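Local coordinates for globin protein (Ramazzottius varieornatus, PDB 5ZM9) that binds heme b with two histidines as axial ligands of the iron and, as a member of the globin family, probably binds oxygen, at residues R20-A25 with K155-W160. Numbering follows the deposited sequence.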
loop_
_atom_site.group_PDB
_atom_site.type_symbol
_atom_site.label_atom_id
_atom_site.label_comp_id
_atom_site.label_asym_id
_atom_site.label_seq_id
_atom_site.Cartn_x
_atom_site.Cartn_y
_atom_site.Cartn_z
ATOM N N ARG A 20 -14.340 -12.680 -8.109
ATOM C CA ARG A 20 -14.029 -11.606 -7.154
ATOM C C ARG A 20 -12.699 -10.911 -7.453
ATOM O O ARG A 20 -12.551 -9.712 -7.192
ATOM C CB ARG A 20 -14.032 -12.139 -5.715
ATOM C CG ARG A 20 -15.376 -12.674 -5.234
ATOM C CD ARG A 20 -15.268 -13.373 -3.885
ATOM N NE ARG A 20 -14.536 -14.642 -3.963
ATOM C CZ ARG A 20 -14.363 -15.491 -2.951
ATOM N NH1 ARG A 20 -13.677 -16.610 -3.144
ATOM N NH2 ARG A 20 -14.870 -15.240 -1.749
ATOM N N PHE A 21 -11.745 -11.670 -7.994
ATOM C CA PHE A 21 -10.406 -11.172 -8.328
ATOM C C PHE A 21 -10.442 -10.261 -9.567
ATOM O O PHE A 21 -11.004 -10.650 -10.597
ATOM C CB PHE A 21 -9.438 -12.348 -8.526
ATOM C CG PHE A 21 -7.986 -11.953 -8.536
ATOM C CD1 PHE A 21 -7.307 -11.687 -7.341
ATOM C CD2 PHE A 21 -7.286 -11.859 -9.738
ATOM C CE1 PHE A 21 -5.964 -11.324 -7.353
ATOM C CE2 PHE A 21 -5.943 -11.498 -9.755
ATOM C CZ PHE A 21 -5.281 -11.230 -8.561
ATOM N N PRO A 22 -9.844 -9.048 -9.467
ATOM C CA PRO A 22 -9.977 -8.018 -10.511
ATOM C C PRO A 22 -9.215 -8.280 -11.817
ATOM O O PRO A 22 -9.623 -7.777 -12.867
ATOM C CB PRO A 22 -9.423 -6.763 -9.829
ATOM C CG PRO A 22 -8.426 -7.285 -8.853
ATOM C CD PRO A 22 -9.015 -8.568 -8.342
ATOM N N LEU A 23 -8.131 -9.052 -11.743
ATOM C CA LEU A 23 -7.223 -9.234 -12.879
ATOM C C LEU A 23 -7.389 -10.582 -13.577
ATOM O O LEU A 23 -7.759 -11.578 -12.949
ATOM C CB LEU A 23 -5.760 -9.046 -12.443
ATOM C CG LEU A 23 -5.302 -7.758 -11.743
ATOM C CD1 LEU A 23 -3.976 -7.994 -11.039
ATOM C CD2 LEU A 23 -5.197 -6.577 -12.700
ATOM N N THR A 24 -7.112 -10.590 -14.881
ATOM C CA THR A 24 -7.031 -11.821 -15.675
ATOM C C THR A 24 -5.779 -12.610 -15.287
ATOM O O THR A 24 -4.850 -12.051 -14.695
ATOM C CB THR A 24 -7.008 -11.530 -17.192
ATOM O OG1 THR A 24 -5.988 -10.566 -17.486
ATOM C CG2 THR A 24 -8.358 -11.006 -17.674
ATOM N N ALA A 25 -5.763 -13.903 -15.628
ATOM C CA ALA A 25 -4.640 -14.805 -15.334
ATOM C C ALA A 25 -3.281 -14.271 -15.807
ATOM O O ALA A 25 -2.297 -14.353 -15.068
ATOM C CB ALA A 25 -4.905 -16.190 -15.912
ATOM N N LYS A 155 -2.958 0.092 -11.419
ATOM C CA LYS A 155 -4.108 1.002 -11.289
ATOM C C LYS A 155 -5.403 0.271 -10.913
ATOM O O LYS A 155 -6.125 0.715 -10.020
ATOM C CB LYS A 155 -4.303 1.810 -12.580
ATOM C CG LYS A 155 -5.333 2.934 -12.499
ATOM C CD LYS A 155 -5.636 3.539 -13.865
ATOM C CE LYS A 155 -6.816 2.867 -14.561
ATOM N NZ LYS A 155 -6.476 1.556 -15.186
ATOM N N ILE A 156 -5.678 -0.843 -11.596
ATOM C CA ILE A 156 -6.867 -1.669 -11.338
ATOM C C ILE A 156 -6.725 -2.433 -10.013
ATOM O O ILE A 156 -7.676 -2.499 -9.227
ATOM C CB ILE A 156 -7.174 -2.642 -12.516
ATOM C CG1 ILE A 156 -7.256 -1.883 -13.850
ATOM C CG2 ILE A 156 -8.476 -3.407 -12.276
ATOM C CD1 ILE A 156 -6.963 -2.723 -15.079
ATOM N N TRP A 157 -5.531 -2.980 -9.769
ATOM C CA TRP A 157 -5.276 -3.847 -8.614
ATOM C C TRP A 157 -5.252 -3.124 -7.260
ATOM O O TRP A 157 -5.879 -3.597 -6.307
ATOM C CB TRP A 157 -3.995 -4.668 -8.815
ATOM C CG TRP A 157 -3.739 -5.648 -7.706
ATOM C CD1 TRP A 157 -4.276 -6.897 -7.577
ATOM C CD2 TRP A 157 -2.898 -5.452 -6.564
ATOM N NE1 TRP A 157 -3.818 -7.493 -6.428
ATOM C CE2 TRP A 157 -2.970 -6.630 -5.786
ATOM C CE3 TRP A 157 -2.086 -4.394 -6.120
ATOM C CZ2 TRP A 157 -2.258 -6.786 -4.587
ATOM C CZ3 TRP A 157 -1.377 -4.547 -4.924
ATOM C CH2 TRP A 157 -1.473 -5.735 -4.172
ATOM N N ILE A 158 -4.529 -2.004 -7.176
ATOM C CA ILE A 158 -4.417 -1.235 -5.918
ATOM C C ILE A 158 -5.758 -0.578 -5.546
ATOM O O ILE A 158 -6.096 -0.474 -4.361
ATOM C CB ILE A 158 -3.256 -0.201 -5.927
ATOM C CG1 ILE A 158 -1.934 -0.852 -6.355
ATOM C CG2 ILE A 158 -3.054 0.384 -4.534
ATOM C CD1 ILE A 158 -0.897 0.107 -6.905
ATOM N N SER A 159 -6.515 -0.163 -6.563
ATOM C CA SER A 159 -7.878 0.351 -6.389
ATOM C C SER A 159 -8.824 -0.707 -5.807
ATOM O O SER A 159 -9.720 -0.380 -5.023
ATOM C CB SER A 159 -8.424 0.875 -7.719
ATOM O OG SER A 159 -9.663 1.536 -7.547
ATOM N N TRP A 160 -8.605 -1.966 -6.194
ATOM C CA TRP A 160 -9.376 -3.107 -5.695
ATOM C C TRP A 160 -9.026 -3.472 -4.251
ATOM O O TRP A 160 -9.917 -3.831 -3.477
ATOM C CB TRP A 160 -9.196 -4.321 -6.615
ATOM C CG TRP A 160 -10.040 -5.512 -6.241
ATOM C CD1 TRP A 160 -11.322 -5.763 -6.636
ATOM C CD2 TRP A 160 -9.655 -6.614 -5.406
ATOM N NE1 TRP A 160 -11.763 -6.949 -6.101
ATOM C CE2 TRP A 160 -10.762 -7.494 -5.341
ATOM C CE3 TRP A 160 -8.482 -6.944 -4.704
ATOM C CZ2 TRP A 160 -10.736 -8.687 -4.598
ATOM C CZ3 TRP A 160 -8.454 -8.133 -3.965
ATOM C CH2 TRP A 160 -9.578 -8.988 -3.920
#
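P22 turns the CG-CD edge of its ring onto one face of the indole of W160, a compact example of how a proline–aromatic CH-pi contact can fix an N-terminal segment to the last helix of a globin. CD of P22 stands 3.6 Å from the centroid of the five-membered ring of W160, only 12° off the ring normal, which places CD over the face of the ring, as a CH-pi contact requires. CG of the same proline comes within 3.5 Å of CG of W160, over the same face. The indole reaches the proline because CG of W160 is anti to its backbone N (chi1 -175°), which extends the side chain away from helix 148-170.

Mainly apolar packing continues the contact along the helix. The methyl CD1 of L23 touches CD1 of W157 at 3.6 Å, meeting the pyrrole part of that indole at a slant, while CB of P22 is a looser 4.3 Å from CG2 of I156. L23 and W157 also share L31 of helix 25-38 as a neighbour, and W157 also packs on Y92, A95 and V96 of helix 79-97. At the edge of W157, CE1 of F21 approaches NE1 at 4.5 Å.

Polar groups are few. O of R20 lies 3.1 Å from NE1 of W160, obliquely to the indole plane. The guanidinium of R20 leads away from the helix to salt bridges with D103 and D18, and the ring of F21 takes part in a cation-pi contact with K28.

With I156, W157 and W160 supplying hydrocarbon and aromatic surface, the loop before helix 25-38 is held on helix 148-170 chiefly by dispersion and CH-pi attraction, while the charge of R20 is met by D103 and D18, not by the helix segment 155-160.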